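Local structure of membrane lipoprotein TpN32 (Treponema pallidum, 1XS5) at residues I104-D109 with G167-G172; L85-R90 with R118-A123; S111-A116 with A136-V141. The protein probably binds L-methionine as a periplasmic-type binding lipoprotein of the NlpA family, held at the cell membrane. All coordinates share one frame; numbering follows the deposited sequence.

Contact 1 (I104-D109 with G167-G172); sequences IAIPND and GAVING. With MET (methionine), chain B.
I104 and A105 lie beside G167 and A168 as neighbouring parallel strands in the five-stranded mixed sheet of one lobe of a periplasmic-binding-protein fold. The short strand axes run 4.5 Å apart at 16°, and two beta bridges, I104 with G167 and A105 with A168, set the register. I104 has CG2 anti to its backbone N (CG1 at chi1 -62°), which brings that methyl to 4.3 Å from CG2 of V169. A105 makes both backbone hydrogen bonds: its N donates to G167 O at 3.1 Å, and its O accepts from V169 N at 2.9 Å. On the other face of the sheet the methyls of A105 and A168 meet, and L158 of helix 158-161 touches A105. I106 lies alongside V169, CG2 against CG2 at 4.1 Å, while its longer branch leads away from that strand. P107, whose nitrogen carries no hydrogen, instead brings CD to 3.5 Å from V169 O, a buried carbonyl oxygen with no polar partner in the model. D109, at the N-cap position of helix 110-122, accepts through OD1 a hydrogen bond from a water that N171 ND2 also reaches, weakly. Beyond the strand end, N171 ND2 donates an almost straight bond to the methionine ligand, 2.9 Å from ND2 to its O, at 171°.

Contact 2 (L85-R90 with R118-A123); sequences LALYSR and RLLEAA
Strand 86-88 passes helix 118-122 at 77° between their N-to-C directions, with short axes 9.3 Å apart, a spacing bridged by leucine side chains from both segments, with one methyl reaching the strand's main chain. L119 has the largest share of the interface, pointing from the helix toward the strand. Its CG is anti to the backbone N (chi1 177°), which carries the two methyls down to the strand on separate paths. CD1 reaches the L85 end: it lies 3.8 Å from L85 CG, the two side chains crossing at an angle, and 3.4 Å from the carbonyl oxygen L85 O. The same methyl rests 3.8 Å from A86 CA, so it packs on main chain as well as on the leucine. CD2 turns the other way along the strand and meets L87 CB at 4.2 Å. A second helix residue, L120, contributes its branch end, with CD2 at 4.3 Å from L87 CD2. L85 and L87 both point toward the helix, whereas the CB of the intervening A86 points away, the alternation expected of an extended strand. All five touching residues are buried. V169 of the adjoining strand extends this apolar layer by touching L85, L87 and L119, and I104 and I106 continue it beside L87 and L120. Main-chain bonds from A86 and Y88 to I170 and A168 tie the strand to its antiparallel neighbour. A helix laid over one face of a mixed sheet belongs to the layered alpha/beta lobes of periplasmic binding proteins, and here the side chain of L85 is about 5 Å from the bound methionine.

Contact 3 (S111-A116 with A136-V141); sequences SNEARA and ATVEDV. With MET (methionine), chain B.
The carboxylate of E113 turns its OE2 to T137 and V138 across the contact, while the guanidinium of R115, on another side of the same helix, has its edge turned to the methionine ligand. At that edge NH1 donates two hydrogen bonds: one to the ligand O at 2.9 Å, the other to N112 OD1 at 3.2 Å. The amide oxygen lies 1° out of the guanidinium plane and takes the bond almost head-on, which helps to fix the rotation of both groups. With CG anti to the backbone N (chi1 -176°) and the chain extended to NE, R115 spans from the helix to the ligand carboxylate; its NH2 also forms a salt bridge with E190. N112 ND2 stands 3.5 Å from the ligand sulfur and donates to D109, so one amide touches the thioether while helping to orient the arginine. Both are pocket residues of this substrate-binding-protein fold, on helix 110-122, which directly follows strand 103-107. Away from the ligand, the helix packs against the loop and 3-10 segment between strands 127-128 and 141-143. E113 OE2 accepts from V138 N at 2.9 Å, meeting it on the anti side, 23° out of the carboxylate plane. It also lies 3.3 Å from T137 CB. E152 brings a second carboxylate close to OE2, which could raise the proton affinity of one of the two carboxylates. Next to it, A114 CB lies 3.9 Å from A136 CB and 3.3 Å from A136 O, a close fit between two small side chains where A114 CA and A136 CA come to 4.7 Å. Within the loop, T137 N donates to D140 OD2, and D140 is held in turn through OD1 by a salt bridge to R129.

The three contacts lie in one lobe, around its sheet and helix 110-122. Contacts 1 and 2, with centres about 8 Å apart, share that sheet: A168 O lies 2.8 Å from Y88 N, a probable hydrogen bond between neighbouring strands. Contacts 2 and 3 use successive parts of helix 110-122, and L85 CD2 packs 3.7 Å from R115 CG where they meet. Contact 3 is nested in the chain between the two segments of contact 1, and V169 CG1 touches A116 CB at 3.4 Å. Contacts 1 and 3 converge on the methionine: N171 and R115 grip the same ligand oxygen, while E83 and N198 supply further hydrogen bonds.

Contact 1 (I104-D109 with G167-G172)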
loop_
_atom_site.group_PDB
_atom_site.type_symbol
_atom_site.label_atom_id
_atom_site.label_comp_id
_atom_site.label_asym_id
_atom_site.label_seq_id
_atom_site.Cartn_x
_atom_site.Cartn_y
_atom_site.Cartn_z
ATOM N N ILE A 104 -14.892 -13.867 0.738
ATOM C CA ILE A 104 -13.902 -12.907 0.218
ATOM C C ILE A 104 -13.047 -12.378 1.381
ATOM O O ILE A 104 -13.565 -11.809 2.345
ATOM C CB ILE A 104 -14.611 -11.725 -0.515
ATOM C CG1 ILE A 104 -15.404 -12.261 -1.715
ATOM C CG2 ILE A 104 -13.585 -10.706 -0.991
ATOM C CD1 ILE A 104 -16.021 -11.151 -2.621
ATOM N N ALA A 105 -11.732 -12.567 1.286
ATOM C CA ALA A 105 -10.807 -12.123 2.316
ATOM C C ALA A 105 -10.338 -10.713 1.997
ATOM O O ALA A 105 -10.031 -10.413 0.841
ATOM C CB ALA A 105 -9.594 -13.058 2.347
ATOM N N ILE A 106 -10.230 -9.873 3.018
ATOM C CA ILE A 106 -9.773 -8.507 2.847
ATOM C C ILE A 106 -8.760 -8.123 3.930
ATOM O O ILE A 106 -8.652 -8.802 4.968
ATOM C CB ILE A 106 -10.980 -7.529 2.910
ATOM C CG1 ILE A 106 -11.668 -7.624 4.268
ATOM C CG2 ILE A 106 -12.025 -7.889 1.837
ATOM C CD1 ILE A 106 -12.943 -6.741 4.313
ATOM N N PRO A 107 -8.055 -7.000 3.747
ATOM C CA PRO A 107 -7.072 -6.583 4.737
ATOM C C PRO A 107 -7.723 -6.329 6.085
ATOM O O PRO A 107 -8.878 -5.920 6.154
ATOM C CB PRO A 107 -6.502 -5.289 4.142
ATOM C CG PRO A 107 -6.576 -5.522 2.687
ATOM C CD PRO A 107 -7.981 -6.131 2.550
ATOM N N ASN A 108 -6.971 -6.547 7.156
ATOM C CA ASN A 108 -7.527 -6.318 8.499
ATOM C C ASN A 108 -7.006 -5.058 9.192
ATOM O O ASN A 108 -7.329 -4.817 10.359
ATOM C CB ASN A 108 -7.322 -7.558 9.386
ATOM C CG ASN A 108 -5.926 -7.643 9.966
ATOM O OD1 ASN A 108 -5.012 -6.903 9.577
ATOM N ND2 ASN A 108 -5.747 -8.568 10.907
ATOM N N ASP A 109 -6.204 -4.233 8.506
ATOM C CA ASP A 109 -5.788 -2.972 9.143
ATOM C C ASP A 109 -6.825 -1.970 8.626
ATOM O O ASP A 109 -7.130 -1.911 7.429
ATOM C CB ASP A 109 -4.356 -2.569 8.797
ATOM C CG ASP A 109 -4.144 -2.377 7.306
ATOM O OD1 ASP A 109 -4.167 -3.370 6.564
ATOM O OD2 ASP A 109 -3.942 -1.220 6.894
ATOM N N GLY A 167 -12.397 -15.449 -3.164
ATOM C CA GLY A 167 -11.708 -14.284 -3.722
ATOM C C GLY A 167 -10.959 -13.547 -2.616
ATOM O O GLY A 167 -11.131 -13.850 -1.430
ATOM N N ALA A 168 -10.127 -12.571 -2.990
ATOM C CA ALA A 168 -9.406 -11.791 -2.007
ATOM C C ALA A 168 -9.053 -10.441 -2.605
ATOM O O ALA A 168 -8.707 -10.362 -3.812
ATOM C CB ALA A 168 -8.116 -12.498 -1.607
ATOM N N VAL A 169 -9.172 -9.401 -1.784
ATOM C CA VAL A 169 -8.802 -8.019 -2.199
ATOM C C VAL A 169 -7.380 -7.892 -1.652
ATOM O O VAL A 169 -7.187 -7.809 -0.433
ATOM C CB VAL A 169 -9.745 -7.006 -1.553
ATOM C CG1 VAL A 169 -9.318 -5.594 -1.899
ATOM C CG2 VAL A 169 -11.204 -7.267 -2.092
ATOM N N ILE A 170 -6.390 -7.851 -2.561
ATOM C CA ILE A 170 -4.983 -7.882 -2.155
ATOM C C ILE A 170 -4.198 -6.639 -2.514
ATOM O O ILE A 170 -4.262 -6.194 -3.660
ATOM C CB ILE A 170 -4.278 -9.154 -2.764
ATOM C CG1 ILE A 170 -5.071 -10.412 -2.371
ATOM C CG2 ILE A 170 -2.838 -9.353 -2.142
ATOM C CD1 ILE A 170 -4.601 -11.707 -3.037
ATOM N N ASN A 171 -3.495 -6.053 -1.534
ATOM C CA ASN A 171 -2.670 -4.863 -1.830
ATOM C C ASN A 171 -1.717 -5.185 -2.999
ATOM O O ASN A 171 -1.148 -6.293 -3.056
ATOM C CB ASN A 171 -1.751 -4.469 -0.678
ATOM C CG ASN A 171 -2.514 -4.215 0.613
ATOM O OD1 ASN A 171 -2.945 -5.157 1.267
ATOM N ND2 ASN A 171 -2.699 -2.948 0.955
ATOM N N GLY A 172 -1.455 -4.182 -3.821
ATOM C CA GLY A 172 -0.587 -4.397 -4.970
ATOM C C GLY A 172 0.778 -4.974 -4.624
ATOM O O GLY A 172 1.227 -5.899 -5.295
HETATM N N MET B . 1.738 -0.646 -0.819
HETATM C CA MET B . 0.433 -0.655 -0.061
HETATM C C MET B . -0.777 -0.215 -0.913
HETATM O O MET B . -1.830 -0.899 -0.874
HETATM C CB MET B . 0.524 0.274 1.170
HETATM C CG MET B . -0.642 0.075 2.115
HETATM S SD MET B . -0.625 1.162 3.560
HETATM C CE MET B . 0.608 0.249 4.580
HETATM O OXT MET B . -0.657 0.818 -1.609
HETATM O O HOH W 1 -2.975 -3.575 4.046
#

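Contact 2 (L85-R90 with R118-A123)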
loop_
_atom_site.group_PDB
_atom_site.type_symbol
_atom_site.label_atom_id
_atom_site.label_comp_id
_atom_site.label_asym_id
_atom_site.label_seq_id
_atom_site.Cartn_x
_atom_site.Cartn_y
_atom_site.Cartn_z
ATOM N N LEU A 85 -5.452 -1.318 -5.933
ATOM C CA LEU A 85 -5.978 -2.444 -5.138
ATOM C C LEU A 85 -6.997 -3.167 -6.029
ATOM O O LEU A 85 -7.807 -2.507 -6.713
ATOM C CB LEU A 85 -6.706 -1.900 -3.923
ATOM C CG LEU A 85 -7.273 -2.937 -2.963
ATOM C CD1 LEU A 85 -6.092 -3.632 -2.278
ATOM C CD2 LEU A 85 -8.121 -2.239 -1.926
ATOM N N ALA A 86 -6.969 -4.504 -6.023
ATOM C CA ALA A 86 -7.902 -5.277 -6.837
ATOM C C ALA A 86 -8.438 -6.520 -6.116
ATOM O O ALA A 86 -7.814 -7.003 -5.169
ATOM C CB ALA A 86 -7.183 -5.749 -8.135
ATOM N N LEU A 87 -9.581 -7.001 -6.592
ATOM C CA LEU A 87 -10.192 -8.250 -6.133
ATOM C C LEU A 87 -9.653 -9.299 -7.091
ATOM O O LEU A 87 -9.710 -9.118 -8.293
ATOM C CB LEU A 87 -11.718 -8.197 -6.280
ATOM C CG LEU A 87 -12.470 -9.528 -6.103
ATOM C CD1 LEU A 87 -12.328 -10.099 -4.683
ATOM C CD2 LEU A 87 -13.965 -9.257 -6.362
ATOM N N TYR A 88 -9.112 -10.387 -6.556
ATOM C CA TYR A 88 -8.563 -11.488 -7.334
ATOM C C TYR A 88 -9.330 -12.741 -6.941
ATOM O O TYR A 88 -9.948 -12.789 -5.875
ATOM C CB TYR A 88 -7.076 -11.704 -6.983
ATOM C CG TYR A 88 -6.167 -10.509 -7.273
ATOM C CD1 TYR A 88 -5.633 -10.312 -8.547
ATOM C CD2 TYR A 88 -5.884 -9.575 -6.285
ATOM C CE1 TYR A 88 -4.819 -9.188 -8.829
ATOM C CE2 TYR A 88 -5.079 -8.463 -6.545
ATOM C CZ TYR A 88 -4.554 -8.285 -7.816
ATOM O OH TYR A 88 -3.788 -7.186 -8.077
ATOM N N SER A 89 -9.275 -13.772 -7.774
ATOM C CA SER A 89 -9.964 -15.025 -7.440
ATOM C C SER A 89 -9.148 -16.220 -7.917
ATOM O O SER A 89 -8.564 -16.181 -8.981
ATOM C CB SER A 89 -11.344 -15.094 -8.097
ATOM O OG SER A 89 -11.954 -16.368 -7.813
ATOM N N ARG A 90 -9.131 -17.286 -7.126
ATOM C CA ARG A 90 -8.351 -18.467 -7.472
ATOM C C ARG A 90 -9.003 -19.190 -8.621
ATOM O O ARG A 90 -8.347 -19.950 -9.334
ATOM C CB ARG A 90 -8.276 -19.430 -6.283
ATOM C CG ARG A 90 -9.630 -20.050 -5.878
ATOM C CD ARG A 90 -9.498 -20.781 -4.542
ATOM N NE ARG A 90 -10.768 -21.220 -3.949
ATOM C CZ ARG A 90 -11.287 -22.432 -4.121
ATOM N NH1 ARG A 90 -10.659 -23.333 -4.876
ATOM N NH2 ARG A 90 -12.416 -22.762 -3.522
ATOM N N ARG A 118 -14.777 -0.396 0.090
ATOM C CA ARG A 118 -15.269 0.549 -0.920
ATOM C C ARG A 118 -15.036 0.035 -2.365
ATOM O O ARG A 118 -15.754 0.404 -3.313
ATOM C CB ARG A 118 -14.682 1.939 -0.669
ATOM C CG ARG A 118 -15.168 2.452 0.672
ATOM C CD ARG A 118 -15.506 3.932 0.729
ATOM N NE ARG A 118 -16.243 4.278 1.959
ATOM C CZ ARG A 118 -15.682 4.562 3.139
ATOM N NH1 ARG A 118 -14.345 4.558 3.284
ATOM N NH2 ARG A 118 -16.466 4.852 4.177
ATOM N N LEU A 119 -14.046 -0.833 -2.527
ATOM C CA LEU A 119 -13.806 -1.496 -3.816
ATOM C C LEU A 119 -14.975 -2.471 -4.073
ATOM O O LEU A 119 -15.561 -2.501 -5.163
ATOM C CB LEU A 119 -12.467 -2.255 -3.750
ATOM C CG LEU A 119 -12.064 -3.087 -4.969
ATOM C CD1 LEU A 119 -10.553 -3.401 -4.857
ATOM C CD2 LEU A 119 -12.910 -4.407 -5.028
ATOM N N LEU A 120 -15.303 -3.293 -3.069
ATOM C CA LEU A 120 -16.414 -4.262 -3.180
ATOM C C LEU A 120 -17.740 -3.504 -3.344
ATOM O O LEU A 120 -18.626 -3.942 -4.043
ATOM C CB LEU A 120 -16.469 -5.140 -1.902
ATOM C CG LEU A 120 -15.213 -6.044 -1.763
ATOM C CD1 LEU A 120 -15.284 -6.847 -0.455
ATOM C CD2 LEU A 120 -15.139 -6.995 -2.915
ATOM N N GLU A 121 -17.869 -2.353 -2.687
ATOM C CA GLU A 121 -19.105 -1.573 -2.848
ATOM C C GLU A 121 -19.240 -1.117 -4.325
ATOM O O GLU A 121 -20.313 -1.248 -4.939
ATOM C CB GLU A 121 -19.051 -0.360 -1.909
ATOM C CG GLU A 121 -20.202 0.616 -2.029
ATOM C CD GLU A 121 -20.112 1.742 -0.992
ATOM O OE1 GLU A 121 -19.037 2.385 -0.923
ATOM O OE2 GLU A 121 -21.108 1.987 -0.255
ATOM N N ALA A 122 -18.150 -0.580 -4.884
ATOM C CA ALA A 122 -18.113 -0.124 -6.274
ATOM C C ALA A 122 -18.454 -1.259 -7.251
ATOM O O ALA A 122 -19.043 -1.021 -8.325
ATOM C CB ALA A 122 -16.702 0.451 -6.596
ATOM N N ALA A 123 -18.064 -2.488 -6.900
ATOM C CA ALA A 123 -18.368 -3.648 -7.748
ATOM C C ALA A 123 -19.792 -4.214 -7.510
ATOM O O ALA A 123 -20.169 -5.216 -8.116
ATOM C CB ALA A 123 -17.306 -4.775 -7.530
#

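Contact 3 (S111-A116 with A136-V141)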
loop_
_atom_site.group_PDB
_atom_site.type_symbol
_atom_site.label_atom_id
_atom_site.label_comp_id
_atom_site.label_asym_id
_atom_site.label_seq_id
_atom_site.Cartn_x
_atom_site.Cartn_y
_atom_site.Cartn_z
ATOM N N SER A 111 -7.411 1.252 7.658
ATOM C CA SER A 111 -7.459 2.083 6.453
ATOM C C SER A 111 -7.527 1.235 5.150
ATOM O O SER A 111 -8.159 1.651 4.179
ATOM C CB SER A 111 -6.264 3.045 6.395
ATOM O OG SER A 111 -5.040 2.375 6.211
ATOM N N ASN A 112 -6.877 0.068 5.111
ATOM C CA ASN A 112 -6.954 -0.763 3.906
ATOM C C ASN A 112 -8.185 -1.621 3.900
ATOM O O ASN A 112 -8.625 -2.062 2.833
ATOM C CB ASN A 112 -5.676 -1.595 3.744
ATOM C CG ASN A 112 -4.521 -0.706 3.376
ATOM O OD1 ASN A 112 -4.527 -0.143 2.276
ATOM N ND2 ASN A 112 -3.563 -0.499 4.309
ATOM N N GLU A 113 -8.754 -1.871 5.085
ATOM C CA GLU A 113 -9.997 -2.634 5.155
ATOM C C GLU A 113 -11.092 -1.761 4.549
ATOM O O GLU A 113 -11.903 -2.255 3.763
ATOM C CB GLU A 113 -10.403 -2.939 6.600
ATOM C CG GLU A 113 -11.607 -3.856 6.679
ATOM C CD GLU A 113 -11.837 -4.410 8.088
ATOM O OE1 GLU A 113 -10.858 -4.571 8.860
ATOM O OE2 GLU A 113 -13.003 -4.690 8.410
ATOM N N ALA A 114 -11.138 -0.484 4.956
ATOM C CA ALA A 114 -12.151 0.443 4.409
ATOM C C ALA A 114 -11.996 0.558 2.907
ATOM O O ALA A 114 -12.955 0.576 2.189
ATOM C CB ALA A 114 -11.981 1.849 5.028
ATOM N N ARG A 115 -10.754 0.697 2.454
ATOM C CA ARG A 115 -10.435 0.816 1.029
ATOM C C ARG A 115 -10.953 -0.392 0.250
ATOM O O ARG A 115 -11.527 -0.248 -0.844
ATOM C CB ARG A 115 -8.910 0.933 0.911
ATOM C CG ARG A 115 -8.381 1.150 -0.479
ATOM C CD ARG A 115 -6.861 1.129 -0.389
ATOM N NE ARG A 115 -6.243 1.275 -1.700
ATOM C CZ ARG A 115 -4.956 1.046 -1.885
ATOM N NH1 ARG A 115 -4.253 0.654 -0.837
ATOM N NH2 ARG A 115 -4.373 1.245 -3.066
ATOM N N ALA A 116 -10.732 -1.587 0.810
ATOM C CA ALA A 116 -11.171 -2.822 0.176
ATOM C C ALA A 116 -12.717 -2.919 0.177
ATOM O O ALA A 116 -13.319 -3.368 -0.790
ATOM C CB ALA A 116 -10.567 -4.030 0.905
ATOM N N ALA A 136 -13.364 2.838 8.092
ATOM C CA ALA A 136 -14.524 1.958 8.133
ATOM C C ALA A 136 -14.134 0.472 8.152
ATOM O O ALA A 136 -13.112 0.076 7.547
ATOM C CB ALA A 136 -15.414 2.254 6.907
ATOM N N THR A 137 -14.929 -0.349 8.851
ATOM C CA THR A 137 -14.667 -1.792 8.878
ATOM C C THR A 137 -15.907 -2.580 8.502
ATOM O O THR A 137 -16.935 -2.019 8.170
ATOM C CB THR A 137 -14.210 -2.289 10.271
ATOM O OG1 THR A 137 -15.224 -1.970 11.235
ATOM C CG2 THR A 137 -12.865 -1.659 10.666
ATOM N N VAL A 138 -15.822 -3.898 8.599
ATOM C CA VAL A 138 -16.942 -4.730 8.251
ATOM C C VAL A 138 -18.203 -4.393 9.061
ATOM O O VAL A 138 -19.306 -4.652 8.580
ATOM C CB VAL A 138 -16.607 -6.230 8.454
ATOM C CG1 VAL A 138 -15.505 -6.649 7.482
ATOM C CG2 VAL A 138 -16.169 -6.464 9.928
ATOM N N GLU A 139 -18.041 -3.835 10.266
ATOM C CA GLU A 139 -19.185 -3.473 11.127
ATOM C C GLU A 139 -19.994 -2.327 10.508
ATOM O O GLU A 139 -21.160 -2.096 10.864
ATOM C CB GLU A 139 -18.697 -3.039 12.514
ATOM C CG GLU A 139 -18.338 -1.564 12.582
ATOM C CD GLU A 139 -17.496 -1.184 13.801
ATOM O OE1 GLU A 139 -17.983 -1.331 14.955
ATOM O OE2 GLU A 139 -16.337 -0.727 13.598
ATOM N N ASP A 140 -19.364 -1.600 9.589
ATOM C CA ASP A 140 -20.006 -0.485 8.894
ATOM C C ASP A 140 -20.762 -0.903 7.626
ATOM O O ASP A 140 -21.271 -0.059 6.898
ATOM C CB ASP A 140 -18.957 0.577 8.525
ATOM C CG ASP A 140 -18.349 1.251 9.750
ATOM O OD1 ASP A 140 -19.139 1.718 10.598
ATOM O OD2 ASP A 140 -17.097 1.320 9.882
ATOM N N VAL A 141 -20.820 -2.196 7.335
ATOM C CA VAL A 141 -21.512 -2.638 6.134
ATOM C C VAL A 141 -23.009 -2.551 6.359
ATOM O O VAL A 141 -23.537 -3.253 7.200
ATOM C CB VAL A 141 -21.162 -4.106 5.778
ATOM C CG1 VAL A 141 -22.030 -4.584 4.624
ATOM C CG2 VAL A 141 -19.696 -4.189 5.372
HETATM N N MET B . 1.738 -0.646 -0.819
HETATM C CA MET B . 0.433 -0.655 -0.061
HETATM C C MET B . -0.777 -0.215 -0.913
HETATM O O MET B . -1.830 -0.899 -0.874
HETATM C CB MET B . 0.524 0.274 1.170
HETATM C CG MET B . -0.642 0.075 2.115
HETATM S SD MET B . -0.625 1.162 3.560
HETATM C CE MET B . 0.608 0.249 4.580
HETATM O OXT MET B . -0.657 0.818 -1.609
#